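Local structure of putative invasin (Yersinia pseudotuberculosis IP 31758, 5N40) at residues G304-R312 with G344-L352. The protein probably acts as a bacterial surface adhesin of the invasin family, built from immunoglobulin-like domains and a terminal C-type lectin-like domain. The protein carries 1 engineered substitution. Residues are numbered along the deposited sequence; the frame is centred on the assembly and turned at random.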
loop_
_atom_site.group_PDB
_atom_site.type_symbol
_atom_site.label_atom_id
_atom_site.label_comp_id
_atom_site.label_asym_id
_atom_site.label_seq_id
_atom_site.Cartn_x
_atom_site.Cartn_y
_atom_site.Cartn_z
ATOM N N GLY A 304 23.263 2.480 -9.179
ATOM C CA GLY A 304 22.455 3.621 -9.543
ATOM C C GLY A 304 23.166 4.749 -10.264
ATOM O O GLY A 304 22.505 5.718 -10.648
ATOM N N TRP A 305 24.478 4.664 -10.490
ATOM C CA TRP A 305 25.168 5.810 -11.084
ATOM C C TRP A 305 24.760 5.984 -12.549
ATOM O O TRP A 305 24.535 4.995 -13.250
ATOM C CB TRP A 305 26.684 5.650 -10.996
ATOM C CG TRP A 305 27.216 5.634 -9.608
ATOM C CD1 TRP A 305 26.500 5.506 -8.458
ATOM C CD2 TRP A 305 28.591 5.735 -9.217
ATOM N NE1 TRP A 305 27.341 5.529 -7.373
ATOM C CE2 TRP A 305 28.631 5.664 -7.812
ATOM C CE3 TRP A 305 29.786 5.883 -9.921
ATOM C CZ2 TRP A 305 29.821 5.741 -7.093
ATOM C CZ3 TRP A 305 30.975 5.951 -9.202
ATOM C CH2 TRP A 305 30.981 5.883 -7.806
ATOM N N PRO A 306 24.652 7.224 -13.037
ATOM C CA PRO A 306 24.255 7.451 -14.438
ATOM C C PRO A 306 25.403 7.139 -15.386
ATOM O O PRO A 306 26.508 7.665 -15.227
ATOM C CB PRO A 306 23.906 8.943 -14.469
ATOM C CG PRO A 306 24.768 9.532 -13.397
ATOM C CD PRO A 306 24.856 8.494 -12.315
ATOM N N THR A 307 25.127 6.321 -16.405
ATOM C CA THR A 307 26.192 5.788 -17.254
ATOM C C THR A 307 26.057 6.152 -18.731
ATOM O O THR A 307 26.865 5.679 -19.541
ATOM C CB THR A 307 26.263 4.263 -17.121
ATOM O OG1 THR A 307 25.007 3.689 -17.495
ATOM C CG2 THR A 307 26.628 3.854 -15.703
ATOM N N MET A 308 25.079 6.971 -19.117
ATOM C CA MET A 308 24.956 7.321 -20.533
ATOM C C MET A 308 26.115 8.190 -21.010
ATOM O O MET A 308 26.424 8.198 -22.208
ATOM C CB MET A 308 23.630 8.037 -20.800
ATOM C CG MET A 308 22.422 7.119 -20.788
ATOM S SD MET A 308 20.883 8.006 -21.131
ATOM C CE MET A 308 19.737 6.644 -21.334
ATOM N N GLN A 309 26.768 8.918 -20.108
ATOM C CA GLN A 309 27.875 9.790 -20.466
ATOM C C GLN A 309 29.145 9.315 -19.773
ATOM O O GLN A 309 29.104 8.730 -18.685
ATOM C CB GLN A 309 27.592 11.253 -20.093
ATOM C CG GLN A 309 26.236 11.775 -20.571
ATOM C CD GLN A 309 26.011 11.586 -22.068
ATOM O OE1 GLN A 309 26.957 11.402 -22.839
ATOM N NE2 GLN A 309 24.746 11.626 -22.483
ATOM N N VAL A 310 30.280 9.576 -20.417
ATOM C CA VAL A 310 31.539 8.999 -19.964
ATOM C C VAL A 310 32.012 9.676 -18.682
ATOM O O VAL A 310 31.567 10.769 -18.308
ATOM C CB VAL A 310 32.600 9.093 -21.072
ATOM C CG1 VAL A 310 32.090 8.407 -22.327
ATOM C CG2 VAL A 310 32.966 10.555 -21.359
ATOM N N TYR A 311 32.943 9.001 -18.006
ATOM C CA TYR A 311 33.573 9.475 -16.782
ATOM C C TYR A 311 35.023 9.840 -17.064
ATOM O O TYR A 311 35.727 9.114 -17.773
ATOM C CB TYR A 311 33.503 8.398 -15.687
ATOM C CG TYR A 311 32.132 8.290 -15.047
ATOM C CD1 TYR A 311 31.026 7.882 -15.779
ATOM C CD2 TYR A 311 31.948 8.601 -13.706
ATOM C CE1 TYR A 311 29.762 7.808 -15.192
ATOM C CE2 TYR A 311 30.694 8.520 -13.112
ATOM C CZ TYR A 311 29.612 8.118 -13.856
ATOM O OH TYR A 311 28.361 8.046 -13.255
ATOM N N ARG A 312 35.469 10.966 -16.515
ATOM C CA ARG A 312 36.822 11.439 -16.780
ATOM C C ARG A 312 37.843 10.652 -15.965
ATOM O O ARG A 312 37.573 10.209 -14.845
ATOM C CB ARG A 312 36.950 12.934 -16.464
ATOM C CG ARG A 312 36.168 13.824 -17.419
ATOM C CD ARG A 312 36.611 15.286 -17.347
ATOM N NE ARG A 312 36.109 16.042 -18.492
ATOM C CZ ARG A 312 36.651 16.016 -19.707
ATOM N NH1 ARG A 312 37.726 15.273 -19.950
ATOM N NH2 ARG A 312 36.118 16.735 -20.686
ATOM N N GLY A 344 34.586 18.943 -23.693
ATOM C CA GLY A 344 33.766 17.848 -23.190
ATOM C C GLY A 344 33.256 18.132 -21.790
ATOM O O GLY A 344 34.025 18.495 -20.894
ATOM N N ASN A 345 31.945 17.973 -21.599
ATOM C CA ASN A 345 31.309 18.084 -20.288
ATOM C C ASN A 345 30.904 16.672 -19.879
ATOM O O ASN A 345 29.862 16.162 -20.303
ATOM C CB ASN A 345 30.118 19.036 -20.323
ATOM C CG ASN A 345 30.542 20.488 -20.438
ATOM O OD1 ASN A 345 31.536 20.910 -19.839
ATOM N ND2 ASN A 345 29.792 21.261 -21.211
ATOM N N TYR A 346 31.741 16.047 -19.064
ATOM C CA TYR A 346 31.639 14.634 -18.749
ATOM C C TYR A 346 31.430 14.452 -17.252
ATOM O O TYR A 346 31.535 15.391 -16.460
ATOM C CB TYR A 346 32.906 13.885 -19.197
ATOM C CG TYR A 346 33.255 14.039 -20.663
ATOM C CD1 TYR A 346 32.281 14.308 -21.612
ATOM C CD2 TYR A 346 34.569 13.903 -21.095
ATOM C CE1 TYR A 346 32.604 14.439 -22.950
ATOM C CE2 TYR A 346 34.900 14.031 -22.426
ATOM C CZ TYR A 346 33.917 14.299 -23.352
ATOM O OH TYR A 346 34.254 14.429 -24.682
ATOM N N ASN A 347 31.133 13.215 -16.868
ATOM C CA ASN A 347 30.966 12.887 -15.461
ATOM C C ASN A 347 32.309 12.854 -14.748
ATOM O O ASN A 347 33.345 12.539 -15.340
ATOM C CB ASN A 347 30.288 11.526 -15.309
ATOM C CG ASN A 347 28.793 11.576 -15.569
ATOM O OD1 ASN A 347 28.066 12.333 -14.931
ATOM N ND2 ASN A 347 28.328 10.759 -16.507
ATOM N N VAL A 348 32.281 13.159 -13.452
ATOM C CA VAL A 348 33.451 13.014 -12.595
ATOM C C VAL A 348 33.065 12.211 -11.360
ATOM O O VAL A 348 32.197 12.631 -10.578
ATOM C CB VAL A 348 34.054 14.372 -12.195
ATOM C CG1 VAL A 348 35.235 14.180 -11.256
ATOM C CG2 VAL A 348 34.489 15.136 -13.433
ATOM N N SER A 349 33.698 11.054 -11.201
ATOM C CA SER A 349 33.707 10.309 -9.950
ATOM C C SER A 349 35.043 10.572 -9.273
ATOM O O SER A 349 36.102 10.195 -9.794
ATOM C CB SER A 349 33.500 8.817 -10.190
ATOM O OG SER A 349 33.662 8.086 -8.983
ATOM N N CYS A 350 34.991 11.217 -8.120
ATOM C CA CYS A 350 36.201 11.590 -7.407
ATOM C C CYS A 350 36.804 10.375 -6.707
ATOM O O CYS A 350 36.085 9.487 -6.234
ATOM C CB CYS A 350 35.887 12.694 -6.397
ATOM S SG CYS A 350 35.388 14.290 -7.169
ATOM N N SER A 351 38.134 10.331 -6.667
ATOM C CA SER A 351 38.858 9.306 -5.930
ATOM C C SER A 351 39.071 9.798 -4.505
ATOM O O SER A 351 39.578 10.905 -4.296
ATOM C CB SER A 351 40.199 8.999 -6.607
ATOM O OG SER A 351 40.859 7.918 -5.971
ATOM N N LEU A 352 38.662 8.989 -3.530
ATOM C CA LEU A 352 38.656 9.423 -2.136
ATOM C C LEU A 352 39.727 8.724 -1.303
ATOM O O LEU A 352 40.638 8.074 -1.823
ATOM C CB LEU A 352 37.279 9.175 -1.509
ATOM C CG LEU A 352 36.065 9.677 -2.295
ATOM C CD1 LEU A 352 34.803 9.310 -1.544
ATOM C CD2 LEU A 352 36.139 11.175 -2.531
ATOM O OXT LEU A 352 39.702 8.801 -0.075
HETATM O O HOH W 1 25.918 9.628 -17.467
HETATM O O HOH W 2 35.749 10.057 -12.741
#
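Two backbone hydrogen bonds join 304-312 and 344-352 at a single parallel beta bridge: Asn347 N to Val310 O (2.9 Å) and Arg312 N to Asn347 O (2.9 Å), so Asn347 reaches residues on both sides of Tyr311. Water extends the pairing from Arg312 O to Ser349 N.

Hydrogen bonds to backbone oxygens hold the flat ends of Asn347 and Arg312. Asn347 ND2 gives one hydrogen to Gln309 O (3.1 Å), arriving above that carbonyl plane, and also bonds a water held by Gln309 N. Arg312, its chain extended from CG to NE, sends NH2 to Gly344 O (2.7 Å), which lies in the guanidinium plane. Gly340 and Phe270 carbonyls take further guanidinium bonds.

Ring and guanidinium faces supply the packing. Asn347 CB sits 3.5 Å above the centroid of the Tyr311 ring, while Tyr311 OH bonds Pro306 O (2.7 Å), holding the ring's far end. Val310 CG2 lies over one face of the Tyr346 ring, Gly344 CA over the opposite one; Tyr346 CD2 lies over the centre of one guanidinium face of Arg312, the two planes 29° apart.

Within the lectin-like domain, the contact joins strand 311-313 and the loop leading into it to the tail after helix 340-343, beside strands 242-245 and 265-269; the Cys279-Cys350 disulfide links that tail to the residue after helix 272-278.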